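Side-chain contacts in EF-P arginine 32 rhamnosyl-transferase (Pseudomonas putida KT2440, PDB 5NV8), which belongs to the EarP family of rhamnosyltransferases, enzymes built from two Rossmann-like halves in the GT-B manner, and holds 2'-deoxy-thymidine-beta-L-rhamnose in a pocket: residues D287-A292 with M299-Y304; A38-A43 with Q375-T380; G175-Q178 with A182-A185; Q240-G245 with R253-L258. All blocks are in the same frame, centred on the assembly; numbering follows the deposited sequence.

In the fold
Contact 1 lies in the core, about 4 Å from the centre of the chain, and combines aromatic stacking with a helix end that grips the ligand. It shares a six-stranded mixed sheet with contact 4, but they sit on its two outermost strands, 299-302 and 252-255. Contact 4, partly exposed and about 25 Å from the chain centre, relies far more on charge. Contact 2 brings together helices 30-43 and 378-387, distant in sequence, through buried polar groups and a methyl; its centre is about 42 Å from that of contact 4. Contact 3 is local and partly buried, a turn between successive helices where an arginine lies against backbone carbonyls.

Contact 1: residues D287-A292 with M299-Y304; sequences DSFVRA and MLWHIY. With TRH (2'-deoxy-thymidine-beta-L-rhamnose), chain B.
Phe289 and Trp301 stack face to face within a Rossmann-like beta-alpha-beta unit, strand 280-284, helix 287-295 and strand 299-302, the last two running nearly antiparallel. The phenyl and the five-membered indole ring have centroids 3.7 Å apart and planes only 8° from parallel, with Phe289 CD1 3.4 Å from Trp301 CG. Both side chains leave with CG anti to the backbone N, which brings the rings flat into the gap between helix and strand. Ile303 CB lies over the other face of the indole, and Phe318 meets the Phe289 ring edge-to-face.

The apolar packing continues at Met299, whose chain bends at chi3 so that CE comes 3.6 Å from Ala292 CB while SD lies near Ala292 O.

Polar contacts gather at the helix N-terminus, which faces the deoxyribose-side phosphate of the ligand. Asp287 N donates to O1P of 2'-deoxy-thymidine-beta-L-rhamnose at 3.0 Å, and Ser288 N to its O2P at 2.6 Å, nearly straight at 165°. The helix dipole would favour an anion here. Arg36 pairs with Asp287 OD1, while OD2 accepts a weak bond from the ligand O3' at 3.2 Å.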
loop_
_atom_site.group_PDB
_atom_site.type_symbol
_atom_site.label_atom_id
_atom_site.label_comp_id
_atom_site.label_asym_id
_atom_site.label_seq_id
_atom_site.Cartn_x
_atom_site.Cartn_y
_atom_site.Cartn_z
ATOM N N ASP A 287 5.043 -1.865 -1.645
ATOM C CA ASP A 287 5.054 -0.787 -0.662
ATOM C C ASP A 287 3.642 -0.345 -0.283
ATOM O O ASP A 287 3.336 -0.192 0.906
ATOM C CB ASP A 287 5.867 0.396 -1.192
ATOM C CG ASP A 287 5.978 1.522 -0.185
ATOM O OD1 ASP A 287 6.641 1.332 0.860
ATOM O OD2 ASP A 287 5.398 2.598 -0.436
ATOM N N SER A 288 2.773 -0.129 -1.277
ATOM C CA SER A 288 1.391 0.238 -0.975
ATOM C C SER A 288 0.696 -0.850 -0.171
ATOM O O SER A 288 -0.205 -0.558 0.627
ATOM C CB SER A 288 0.618 0.516 -2.262
ATOM O OG SER A 288 0.369 -0.681 -2.981
ATOM N N PHE A 289 1.098 -2.105 -0.375
ATOM C CA PHE A 289 0.618 -3.206 0.454
ATOM C C PHE A 289 0.885 -2.939 1.934
ATOM O O PHE A 289 0.003 -3.130 2.780
ATOM C CB PHE A 289 1.288 -4.504 -0.003
ATOM C CG PHE A 289 0.968 -5.691 0.851
ATOM C CD1 PHE A 289 -0.334 -5.958 1.234
ATOM C CD2 PHE A 289 1.974 -6.552 1.259
ATOM C CE1 PHE A 289 -0.626 -7.056 2.018
ATOM C CE2 PHE A 289 1.688 -7.651 2.044
ATOM C CZ PHE A 289 0.386 -7.904 2.423
ATOM N N VAL A 290 2.094 -2.481 2.262
ATOM C CA VAL A 290 2.449 -2.224 3.655
ATOM C C VAL A 290 1.908 -0.874 4.117
ATOM O O VAL A 290 1.456 -0.731 5.261
ATOM C CB VAL A 290 3.976 -2.314 3.832
ATOM C CG1 VAL A 290 4.381 -1.888 5.236
ATOM C CG2 VAL A 290 4.462 -3.724 3.534
ATOM N N ARG A 291 1.950 0.135 3.244
ATOM C CA ARG A 291 1.411 1.446 3.595
ATOM C C ARG A 291 -0.045 1.349 4.037
ATOM O O ARG A 291 -0.457 2.021 4.989
ATOM C CB ARG A 291 1.545 2.397 2.409
ATOM C CG ARG A 291 2.973 2.810 2.115
ATOM C CD ARG A 291 3.405 3.910 3.058
ATOM N NE ARG A 291 4.408 3.453 4.008
ATOM C CZ ARG A 291 5.016 4.245 4.882
ATOM N NH1 ARG A 291 4.717 5.538 4.926
ATOM N NH2 ARG A 291 5.923 3.745 5.709
ATOM N N ALA A 292 -0.838 0.516 3.361
ATOM C CA ALA A 292 -2.235 0.360 3.748
ATOM C C ALA A 292 -2.371 -0.380 5.071
ATOM O O ALA A 292 -3.364 -0.194 5.783
ATOM C CB ALA A 292 -3.012 -0.365 2.648
ATOM N N MET A 299 -8.658 -3.524 4.130
ATOM C CA MET A 299 -7.844 -3.408 2.930
ATOM C C MET A 299 -7.986 -4.649 2.059
ATOM O O MET A 299 -8.601 -5.648 2.441
ATOM C CB MET A 299 -6.366 -3.192 3.277
ATOM C CG MET A 299 -5.876 -4.063 4.420
ATOM S SD MET A 299 -4.236 -3.589 4.983
ATOM C CE MET A 299 -3.304 -3.863 3.484
ATOM N N LEU A 300 -7.386 -4.571 0.873
ATOM C CA LEU A 300 -7.351 -5.671 -0.078
ATOM C C LEU A 300 -6.030 -5.616 -0.832
ATOM O O LEU A 300 -5.520 -4.530 -1.119
ATOM C CB LEU A 300 -8.529 -5.599 -1.054
ATOM C CG LEU A 300 -8.705 -6.772 -2.019
ATOM C CD1 LEU A 300 -8.651 -8.099 -1.276
ATOM C CD2 LEU A 300 -10.019 -6.631 -2.784
ATOM N N TRP A 301 -5.487 -6.789 -1.152
ATOM C CA TRP A 301 -4.172 -6.918 -1.765
ATOM C C TRP A 301 -4.292 -7.603 -3.118
ATOM O O TRP A 301 -5.073 -8.546 -3.282
ATOM C CB TRP A 301 -3.229 -7.712 -0.858
ATOM C CG TRP A 301 -1.793 -7.748 -1.298
ATOM C CD1 TRP A 301 -1.139 -6.826 -2.067
ATOM C CD2 TRP A 301 -0.828 -8.758 -0.977
ATOM N NE1 TRP A 301 0.170 -7.205 -2.249
ATOM C CE2 TRP A 301 0.386 -8.386 -1.590
ATOM C CE3 TRP A 301 -0.876 -9.942 -0.234
ATOM C CZ2 TRP A 301 1.541 -9.155 -1.481
ATOM C CZ3 TRP A 301 0.273 -10.705 -0.127
ATOM C CH2 TRP A 301 1.466 -10.308 -0.748
ATOM N N HIS A 302 -3.515 -7.122 -4.085
ATOM C CA HIS A 302 -3.459 -7.703 -5.425
ATOM C C HIS A 302 -1.991 -7.971 -5.748
ATOM O O HIS A 302 -1.241 -7.041 -6.062
ATOM C CB HIS A 302 -4.100 -6.777 -6.453
ATOM C CG HIS A 302 -4.314 -7.415 -7.789
ATOM N ND1 HIS A 302 -4.312 -6.698 -8.966
ATOM C CD2 HIS A 302 -4.537 -8.705 -8.135
ATOM C CE1 HIS A 302 -4.526 -7.517 -9.979
ATOM N NE2 HIS A 302 -4.668 -8.740 -9.502
ATOM N N ILE A 303 -1.582 -9.234 -5.673
ATOM C CA ILE A 303 -0.179 -9.605 -5.830
ATOM C C ILE A 303 0.087 -9.934 -7.297
ATOM O O ILE A 303 -0.417 -10.932 -7.819
ATOM C CB ILE A 303 0.202 -10.775 -4.912
ATOM C CG1 ILE A 303 1.570 -11.339 -5.297
ATOM C CG2 ILE A 303 -0.872 -11.863 -4.923
ATOM C CD1 ILE A 303 2.715 -10.377 -5.053
ATOM N N TYR A 304 0.870 -9.070 -7.954
ATOM C CA TYR A 304 1.447 -9.242 -9.290
ATOM C C TYR A 304 0.738 -10.250 -10.187
ATOM O O TYR A 304 1.347 -11.232 -10.624
ATOM C CB TYR A 304 2.920 -9.642 -9.159
HETATM O O4P TRH B . 2.864 -2.933 -8.335
HETATM P P2 TRH B . 3.783 -2.015 -7.615
HETATM O O3P TRH B . 4.027 -0.638 -8.429
HETATM O O1 TRH B . 5.220 -2.682 -7.322
HETATM C C1 TRH B . 5.452 -4.028 -7.787
HETATM C C2 TRH B . 6.813 -4.546 -7.300
HETATM O O2 TRH B . 7.787 -3.502 -7.277
HETATM C C3 TRH B . 7.336 -5.631 -8.249
HETATM O O3 TRH B . 7.949 -5.014 -9.389
HETATM C C4 TRH B . 6.179 -6.489 -8.717
HETATM O O4 TRH B . 5.518 -7.053 -7.569
HETATM O OPP TRH B . 3.150 -1.571 -6.196
HETATM P P TRH B . 4.088 -0.906 -5.083
HETATM O O1P TRH B . 5.173 -1.800 -4.606
HETATM O O2P TRH B . 3.132 -0.436 -3.870
HETATM O "O5'" TRH B . 4.653 0.470 -5.696
HETATM C "C5'" TRH B . 3.807 1.616 -5.770
HETATM C "C4'" TRH B . 4.607 2.828 -5.325
HETATM O "O4'" TRH B . 3.952 3.989 -5.906
HETATM C "C3'" TRH B . 4.441 3.001 -3.828
HETATM O "O3'" TRH B . 5.380 3.975 -3.355
HETATM C "C2'" TRH B . 3.056 3.607 -3.816
HETATM C "C1'" TRH B . 3.409 4.716 -4.777
HETATM N N11 TRH B . 2.266 5.555 -5.196
HETATM C C21 TRH B . 2.383 6.885 -5.102
HETATM O O21 TRH B . 3.417 7.388 -4.665
HETATM N N31 TRH B . 1.337 7.713 -5.497
HETATM C C41 TRH B . 0.156 7.175 -5.996
HETATM O O41 TRH B . -0.754 7.929 -6.336
HETATM C C51 TRH B . 0.030 5.797 -6.099
HETATM C C5A TRH B . -1.145 5.249 -6.598
HETATM C C61 TRH B . 1.085 4.978 -5.703
#

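Contact 2: residues A38-A43 with Q375-T380; sequences ARQLVA and QPDLAT
The flat amide of Gln40 meets both the methyl of Ala379 and the carboxylate of Asp377 on the same face, where the N-terminus of helix 378-387 docks on helix 30-43. Ala379 CB stands almost squarely above this face, 3.5 Å from Gln40 CD. The Asp377 side chain runs toward Gln40 from the opposite direction, its carboxylate plane turned 34° from that of the amide. Asp377 OD2 comes within 3.2 Å of Gln40 NE2 but lies well above the amide plane, so the N-H bonds do not aim at it and the pair is not a hydrogen bond. The amide nitrogen is instead hydrogen-bonded to Arg165 O, with a weak bond to Glu44 OE2. Gln40 reaches across because its CG is anti to the backbone N (chi1 -167°) and the chain beyond is extended.

Asp377 is the N-cap of helix 378-387. Its carboxylate turns back on the first turn and is held by two bonds, one at each oxygen, which fix its orientation. In the capping bond, Thr380 N reaches OD2 of Asp377 at 3.3 Å from above the carboxylate plane.

Beside this polar patch, Leu41 CD2 packs 4.0 Å from Ala379 CB, and Leu41 also touches Val49 of strand 48-51 in the N-terminal half. A C-terminal helix returning to the N-terminal domain is a familiar feature of GT-B enzymes. A side-chain bond adds to the cap: Thr380 OG1 donates to Asp377 OD1 at 2.7 Å, on the syn side of the carboxylate.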
loop_
_atom_site.group_PDB
_atom_site.type_symbol
_atom_site.label_atom_id
_atom_site.label_comp_id
_atom_site.label_asym_id
_atom_site.label_seq_id
_atom_site.Cartn_x
_atom_site.Cartn_y
_atom_site.Cartn_z
ATOM N N ALA A 38 15.599 5.470 1.497
ATOM C CA ALA A 38 16.698 6.431 1.421
ATOM C C ALA A 38 16.416 7.684 2.243
ATOM O O ALA A 38 17.320 8.213 2.902
ATOM C CB ALA A 38 16.977 6.797 -0.036
ATOM N N ARG A 39 15.177 8.185 2.214
ATOM C CA ARG A 39 14.843 9.345 3.037
ATOM C C ARG A 39 14.915 9.006 4.520
ATOM O O ARG A 39 15.335 9.835 5.334
ATOM C CB ARG A 39 13.447 9.869 2.701
ATOM C CG ARG A 39 13.150 10.028 1.235
ATOM C CD ARG A 39 11.852 10.795 1.034
ATOM N NE ARG A 39 10.743 10.265 1.826
ATOM C CZ ARG A 39 9.907 9.322 1.402
ATOM N NH1 ARG A 39 10.052 8.799 0.192
ATOM N NH2 ARG A 39 8.924 8.901 2.186
ATOM N N GLN A 40 14.505 7.790 4.885
ATOM C CA GLN A 40 14.441 7.417 6.293
ATOM C C GLN A 40 15.832 7.304 6.907
ATOM O O GLN A 40 16.043 7.722 8.050
ATOM C CB GLN A 40 13.671 6.105 6.444
ATOM C CG GLN A 40 13.282 5.780 7.875
ATOM C CD GLN A 40 12.366 4.578 7.976
ATOM O OE1 GLN A 40 12.300 3.750 7.067
ATOM N NE2 GLN A 40 11.656 4.472 9.091
ATOM N N LEU A 41 16.796 6.744 6.169
ATOM C CA LEU A 41 18.148 6.612 6.705
ATOM C C LEU A 41 18.852 7.952 6.844
ATOM O O LEU A 41 19.802 8.061 7.628
ATOM C CB LEU A 41 18.992 5.683 5.835
ATOM C CG LEU A 41 18.394 4.327 5.478
ATOM C CD1 LEU A 41 19.015 3.815 4.188
ATOM C CD2 LEU A 41 18.582 3.337 6.618
ATOM N N VAL A 42 18.425 8.965 6.091
ATOM C CA VAL A 42 18.922 10.317 6.313
ATOM C C VAL A 42 18.204 10.962 7.490
ATOM O O VAL A 42 18.836 11.484 8.415
ATOM C CB VAL A 42 18.763 11.162 5.037
ATOM C CG1 VAL A 42 19.070 12.621 5.338
ATOM C CG2 VAL A 42 19.652 10.637 3.928
ATOM N N ALA A 43 16.871 10.918 7.479
ATOM C CA ALA A 43 16.094 11.715 8.423
ATOM C C ALA A 43 16.186 11.164 9.838
ATOM O O ALA A 43 16.352 11.928 10.795
ATOM C CB ALA A 43 14.637 11.784 7.967
ATOM N N GLN A 375 7.227 -4.110 16.523
ATOM C CA GLN A 375 8.549 -4.564 16.109
ATOM C C GLN A 375 9.333 -3.405 15.496
ATOM O O GLN A 375 8.759 -2.584 14.773
ATOM C CB GLN A 375 8.435 -5.700 15.097
ATOM C CG GLN A 375 9.764 -6.294 14.656
ATOM C CD GLN A 375 9.594 -7.515 13.772
ATOM O OE1 GLN A 375 8.474 -7.916 13.453
ATOM N NE2 GLN A 375 10.710 -8.115 13.372
ATOM N N PRO A 376 10.630 -3.303 15.792
ATOM C CA PRO A 376 11.450 -2.263 15.163
ATOM C C PRO A 376 11.355 -2.311 13.642
ATOM O O PRO A 376 11.216 -3.376 13.036
ATOM C CB PRO A 376 12.866 -2.588 15.652
ATOM C CG PRO A 376 12.647 -3.232 16.975
ATOM C CD PRO A 376 11.367 -4.025 16.843
ATOM N N ASP A 377 11.428 -1.132 13.033
ATOM C CA ASP A 377 11.238 -0.995 11.599
ATOM C C ASP A 377 12.454 -1.528 10.843
ATOM O O ASP A 377 13.453 -1.959 11.427
ATOM C CB ASP A 377 10.976 0.465 11.245
ATOM C CG ASP A 377 12.147 1.364 11.592
ATOM O OD1 ASP A 377 12.473 1.477 12.790
ATOM O OD2 ASP A 377 12.741 1.957 10.669
ATOM N N LEU A 378 12.368 -1.475 9.514
ATOM C CA LEU A 378 13.429 -2.028 8.680
ATOM C C LEU A 378 14.667 -1.137 8.677
ATOM O O LEU A 378 15.796 -1.640 8.719
ATOM C CB LEU A 378 12.919 -2.237 7.256
ATOM C CG LEU A 378 13.876 -2.998 6.339
ATOM C CD1 LEU A 378 13.907 -4.480 6.712
ATOM C CD2 LEU A 378 13.489 -2.800 4.886
ATOM N N ALA A 379 14.477 0.185 8.619
ATOM C CA ALA A 379 15.623 1.092 8.610
ATOM C C ALA A 379 16.459 0.936 9.874
ATOM O O ALA A 379 17.694 0.910 9.812
ATOM C CB ALA A 379 15.152 2.538 8.446
ATOM N N THR A 380 15.802 0.820 11.031
ATOM C CA THR A 380 16.528 0.533 12.263
ATOM C C THR A 380 17.178 -0.845 12.203
ATOM O O THR A 380 18.302 -1.033 12.686
ATOM C CB THR A 380 15.583 0.631 13.463
ATOM O OG1 THR A 380 15.011 1.944 13.516
ATOM C CG2 THR A 380 16.326 0.346 14.766
#

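Contact 3: residues G175-Q178 with A182-A185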
loop_
_atom_site.group_PDB
_atom_site.type_symbol
_atom_site.label_atom_id
_atom_site.label_comp_id
_atom_site.label_asym_id
_atom_site.label_seq_id
_atom_site.Cartn_x
_atom_site.Cartn_y
_atom_site.Cartn_z
ATOM N N GLY A 175 -3.360 11.944 14.080
ATOM C CA GLY A 175 -3.715 13.353 14.032
ATOM C C GLY A 175 -4.497 13.726 12.786
ATOM O O GLY A 175 -5.345 14.621 12.826
ATOM N N PHE A 176 -4.227 13.049 11.670
ATOM C CA PHE A 176 -4.967 13.317 10.441
ATOM C C PHE A 176 -6.397 12.797 10.539
ATOM O O PHE A 176 -7.352 13.510 10.208
ATOM C CB PHE A 176 -4.240 12.687 9.251
ATOM C CG PHE A 176 -4.936 12.891 7.934
ATOM C CD1 PHE A 176 -4.667 14.007 7.161
ATOM C CD2 PHE A 176 -5.854 11.965 7.469
ATOM C CE1 PHE A 176 -5.303 14.195 5.949
ATOM C CE2 PHE A 176 -6.494 12.150 6.262
ATOM C CZ PHE A 176 -6.217 13.265 5.499
ATOM N N GLN A 177 -6.565 11.553 10.995
ATOM C CA GLN A 177 -7.884 10.934 11.059
ATOM C C GLN A 177 -8.751 11.491 12.181
ATOM O O GLN A 177 -9.963 11.251 12.176
ATOM C CB GLN A 177 -7.745 9.420 11.223
ATOM C CG GLN A 177 -7.029 8.738 10.071
ATOM C CD GLN A 177 -6.915 7.234 10.256
ATOM O OE1 GLN A 177 -6.739 6.742 11.373
ATOM N NE2 GLN A 177 -7.018 6.496 9.158
ATOM N N GLN A 178 -8.170 12.215 13.138
ATOM C CA GLN A 178 -8.920 12.794 14.245
ATOM C C GLN A 178 -9.260 14.261 14.024
ATOM O O GLN A 178 -9.902 14.870 14.886
ATOM C CB GLN A 178 -8.139 12.641 15.555
ATOM C CG GLN A 178 -8.238 11.262 16.191
ATOM C CD GLN A 178 -7.169 11.027 17.247
ATOM O OE1 GLN A 178 -6.278 11.854 17.444
ATOM N NE2 GLN A 178 -7.251 9.889 17.930
ATOM N N ALA A 182 -8.899 18.719 8.528
ATOM C CA ALA A 182 -7.770 18.157 7.793
ATOM C C ALA A 182 -8.242 17.131 6.772
ATOM O O ALA A 182 -7.732 17.082 5.646
ATOM C CB ALA A 182 -6.768 17.532 8.762
ATOM N N ARG A 183 -9.224 16.307 7.145
ATOM C CA ARG A 183 -9.807 15.374 6.189
ATOM C C ARG A 183 -10.498 16.116 5.052
ATOM O O ARG A 183 -10.419 15.701 3.889
ATOM C CB ARG A 183 -10.791 14.446 6.899
ATOM C CG ARG A 183 -10.146 13.514 7.907
ATOM C CD ARG A 183 -11.137 12.473 8.396
ATOM N NE ARG A 183 -10.592 11.121 8.331
ATOM C CZ ARG A 183 -11.266 10.029 8.675
ATOM N NH1 ARG A 183 -12.516 10.131 9.108
ATOM N NH2 ARG A 183 -10.695 8.836 8.586
ATOM N N ARG A 184 -11.174 17.223 5.370
ATOM C CA ARG A 184 -11.888 17.976 4.344
ATOM C C ARG A 184 -10.922 18.706 3.420
ATOM O O ARG A 184 -11.166 18.802 2.212
ATOM C CB ARG A 184 -12.853 18.965 4.999
ATOM N N ALA A 185 -9.819 19.220 3.967
ATOM C CA ALA A 185 -8.879 19.991 3.160
ATOM C C ALA A 185 -8.213 19.120 2.100
ATOM O O ALA A 185 -8.148 19.500 0.924
ATOM C CB ALA A 185 -7.832 20.645 4.061
#
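A tight turn between two successive helices, 169-177 and 180-189, brings Phe176 and Gln177 at the end of the first against Ala182 and Arg183 on the second. Arg183 makes the broadest contact. The side chain starts with CG anti to the carbonyl carbon (chi1 -66°) and bends at chi3, so that the aliphatic part runs past the Phe176 backbone and the guanidinium reaches Gln177. Arg183 CG lies 3.6 Å from Phe176 O. Farther out, Gln177 O stands 3.8 Å above the guanidinium plane, over its centre. A carbonyl placed there faces the flat cation and receives no N-H from the guanidinium. The attraction is therefore probably electrostatic, and the carbonyl end of helix 169-177 would favour the positive charge. Arg183 NE, buried against Gln177 CA at 3.8 Å, has no hydrogen-bond partner in the model.

The amide plane of Gln177 is turned 78° from the guanidinium. Both groups look to the same acceptor, Trp276 O of helix 268-277: Gln177 NE2 hydrogen-bonds to it, and Arg183 NH2 does so weakly.

Phe176 supplies the apolar side, its CD1 4.4 Å from Ala182 CB. Its CE1 meets the backbone at Ala182 O, 3.8 Å away, and the ring also touches Arg273 and Ser277 of helix 268-277. The arrangement is that of two consecutive helices joined by a short turn, the corner packed against a third helix.

Contact 4: residues Q240-G245 with R253-L258; sequences QWLGEG and RTRGAL
Arg255 and Glu244 form one salt bridge of a three-residue network with Arg253, joining the loop after helix 235-242 to a beta hairpin. Arg255 NH2 lies 2.6 Å from Glu244 OE2, although the hydrogen bond within the pair is weak, bent to 122°. The same nitrogen donates to Leu242 O at 3.3 Å. Arg253 presents the face of its guanidinium to the Glu244 carboxylate; the oxygen lies well out of the guanidinium plane, so charge rather than a directed N-H links them, and the exact place of OE1 is doubtful.

Apolar groups pack against Arg255. Leu242 CD2 sits 3.8 Å above the centre of its guanidinium, and Trp241 CH2 touches Arg255 CB at 4.1 Å. A bend at chi2 (-79°) folds the Arg255 chain back, and its NH1 donates to Thr254 O at 3.3 Å, limiting the rotation of the guanidinium.

Farther out, Gly243 leaves helical geometry with positive phi and turns the chain toward Glu244. A type II' turn from Arg255 to Leu258 connects edge strand 252-255 to strand 258-263. Trp241 packs on helix 211-220, where its NE1 bonds Asp216 OD1, and Leu258 rests on that helix and on strand 225-230, so Arg255 and Leu258 of the hairpin lie against Trp241 of helix 235-242, and Leu258 also against helix 211-220.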
loop_
_atom_site.group_PDB
_atom_site.type_symbol
_atom_site.label_atom_id
_atom_site.label_comp_id
_atom_site.label_asym_id
_atom_site.label_seq_id
_atom_site.Cartn_x
_atom_site.Cartn_y
_atom_site.Cartn_z
ATOM N N GLN A 240 -13.752 0.012 -19.794
ATOM C CA GLN A 240 -14.498 -1.059 -20.447
ATOM C C GLN A 240 -15.761 -1.430 -19.682
ATOM O O GLN A 240 -16.681 -2.010 -20.268
ATOM C CB GLN A 240 -13.613 -2.297 -20.613
ATOM C CG GLN A 240 -12.280 -2.034 -21.293
ATOM C CD GLN A 240 -11.259 -3.126 -21.017
ATOM O OE1 GLN A 240 -11.615 -4.285 -20.802
ATOM N NE2 GLN A 240 -9.982 -2.757 -21.017
ATOM N N TRP A 241 -15.826 -1.115 -18.386
ATOM C CA TRP A 241 -17.025 -1.406 -17.611
ATOM C C TRP A 241 -18.077 -0.314 -17.777
ATOM O O TRP A 241 -19.262 -0.615 -17.951
ATOM C CB TRP A 241 -16.669 -1.583 -16.134
ATOM C CG TRP A 241 -17.853 -1.921 -15.280
ATOM C CD1 TRP A 241 -18.421 -3.151 -15.114
ATOM C CD2 TRP A 241 -18.626 -1.012 -14.488
ATOM N NE1 TRP A 241 -19.496 -3.066 -14.264
ATOM C CE2 TRP A 241 -19.643 -1.763 -13.865
ATOM C CE3 TRP A 241 -18.555 0.363 -14.241
ATOM C CZ2 TRP A 241 -20.581 -1.186 -13.010
ATOM C CZ3 TRP A 241 -19.489 0.935 -13.393
ATOM C CH2 TRP A 241 -20.489 0.161 -12.789
ATOM N N LEU A 242 -17.663 0.955 -17.724
ATOM C CA LEU A 242 -18.616 2.046 -17.889
ATOM C C LEU A 242 -19.113 2.148 -19.326
ATOM O O LEU A 242 -20.247 2.581 -19.557
ATOM C CB LEU A 242 -17.986 3.365 -17.446
ATOM C CG LEU A 242 -17.744 3.496 -15.940
ATOM C CD1 LEU A 242 -16.548 4.389 -15.669
ATOM C CD2 LEU A 242 -18.985 4.026 -15.235
ATOM N N GLY A 243 -18.287 1.764 -20.296
ATOM C CA GLY A 243 -18.708 1.669 -21.677
ATOM C C GLY A 243 -18.641 2.948 -22.483
ATOM O O GLY A 243 -18.941 2.917 -23.684
ATOM N N GLU A 244 -18.261 4.066 -21.877
ATOM C CA GLU A 244 -18.177 5.325 -22.597
ATOM C C GLU A 244 -16.737 5.538 -23.076
ATOM O O GLU A 244 -15.954 4.585 -23.171
ATOM C CB GLU A 244 -18.697 6.456 -21.702
ATOM C CG GLU A 244 -19.678 5.994 -20.634
ATOM C CD GLU A 244 -20.566 7.112 -20.115
ATOM O OE1 GLU A 244 -20.045 8.178 -19.741
ATOM O OE2 GLU A 244 -21.798 6.916 -20.072
ATOM N N GLY A 245 -16.377 6.789 -23.382
ATOM C CA GLY A 245 -15.090 7.082 -23.947
ATOM C C GLY A 245 -13.959 6.872 -22.954
ATOM O O GLY A 245 -14.168 6.441 -21.810
ATOM N N ARG A 253 -17.810 9.750 -12.643
ATOM C CA ARG A 253 -19.044 9.256 -13.241
ATOM C C ARG A 253 -19.778 8.345 -12.265
ATOM O O ARG A 253 -19.161 7.603 -11.494
ATOM C CB ARG A 253 -18.770 8.498 -14.553
ATOM C CG ARG A 253 -17.794 9.194 -15.498
ATOM C CD ARG A 253 -17.598 8.410 -16.786
ATOM N NE ARG A 253 -17.701 9.269 -17.962
ATOM C CZ ARG A 253 -17.374 8.893 -19.195
ATOM N NH1 ARG A 253 -16.945 7.660 -19.418
ATOM N NH2 ARG A 253 -17.503 9.739 -20.207
ATOM N N THR A 254 -21.109 8.390 -12.328
ATOM C CA THR A 254 -21.973 7.674 -11.399
ATOM C C THR A 254 -22.819 6.646 -12.139
ATOM O O THR A 254 -23.356 6.927 -13.215
ATOM C CB THR A 254 -22.890 8.645 -10.636
ATOM O OG1 THR A 254 -22.091 9.585 -9.908
ATOM C CG2 THR A 254 -23.788 7.894 -9.662
ATOM N N ARG A 255 -22.925 5.450 -11.554
ATOM C CA ARG A 255 -23.831 4.403 -12.028
ATOM C C ARG A 255 -24.508 3.792 -10.811
ATOM O O ARG A 255 -23.873 3.050 -10.055
ATOM C CB ARG A 255 -23.091 3.331 -12.826
ATOM C CG ARG A 255 -22.451 3.832 -14.093
ATOM C CD ARG A 255 -23.477 3.980 -15.203
ATOM N NE ARG A 255 -22.827 4.078 -16.502
ATOM C CZ ARG A 255 -22.225 5.173 -16.956
ATOM N NH1 ARG A 255 -22.194 6.277 -16.219
ATOM N NH2 ARG A 255 -21.654 5.161 -18.148
ATOM N N GLY A 256 -25.790 4.101 -10.621
ATOM C CA GLY A 256 -26.525 3.595 -9.479
ATOM C C GLY A 256 -25.991 4.104 -8.154
ATOM O O GLY A 256 -26.041 5.303 -7.872
ATOM N N ALA A 257 -25.484 3.195 -7.327
ATOM C CA ALA A 257 -24.928 3.552 -6.029
ATOM C C ALA A 257 -23.438 3.855 -6.083
ATOM O O ALA A 257 -22.885 4.346 -5.092
ATOM C CB ALA A 257 -25.176 2.427 -5.018
ATOM N N LEU A 258 -22.780 3.582 -7.204
ATOM C CA LEU A 258 -21.337 3.735 -7.330
ATOM C C LEU A 258 -21.020 4.992 -8.128
ATOM O O LEU A 258 -21.563 5.197 -9.219
ATOM C CB LEU A 258 -20.720 2.503 -8.001
ATOM C CG LEU A 258 -19.199 2.399 -8.199
ATOM C CD1 LEU A 258 -18.732 3.015 -9.517
ATOM C CD2 LEU A 258 -18.451 3.010 -7.021
#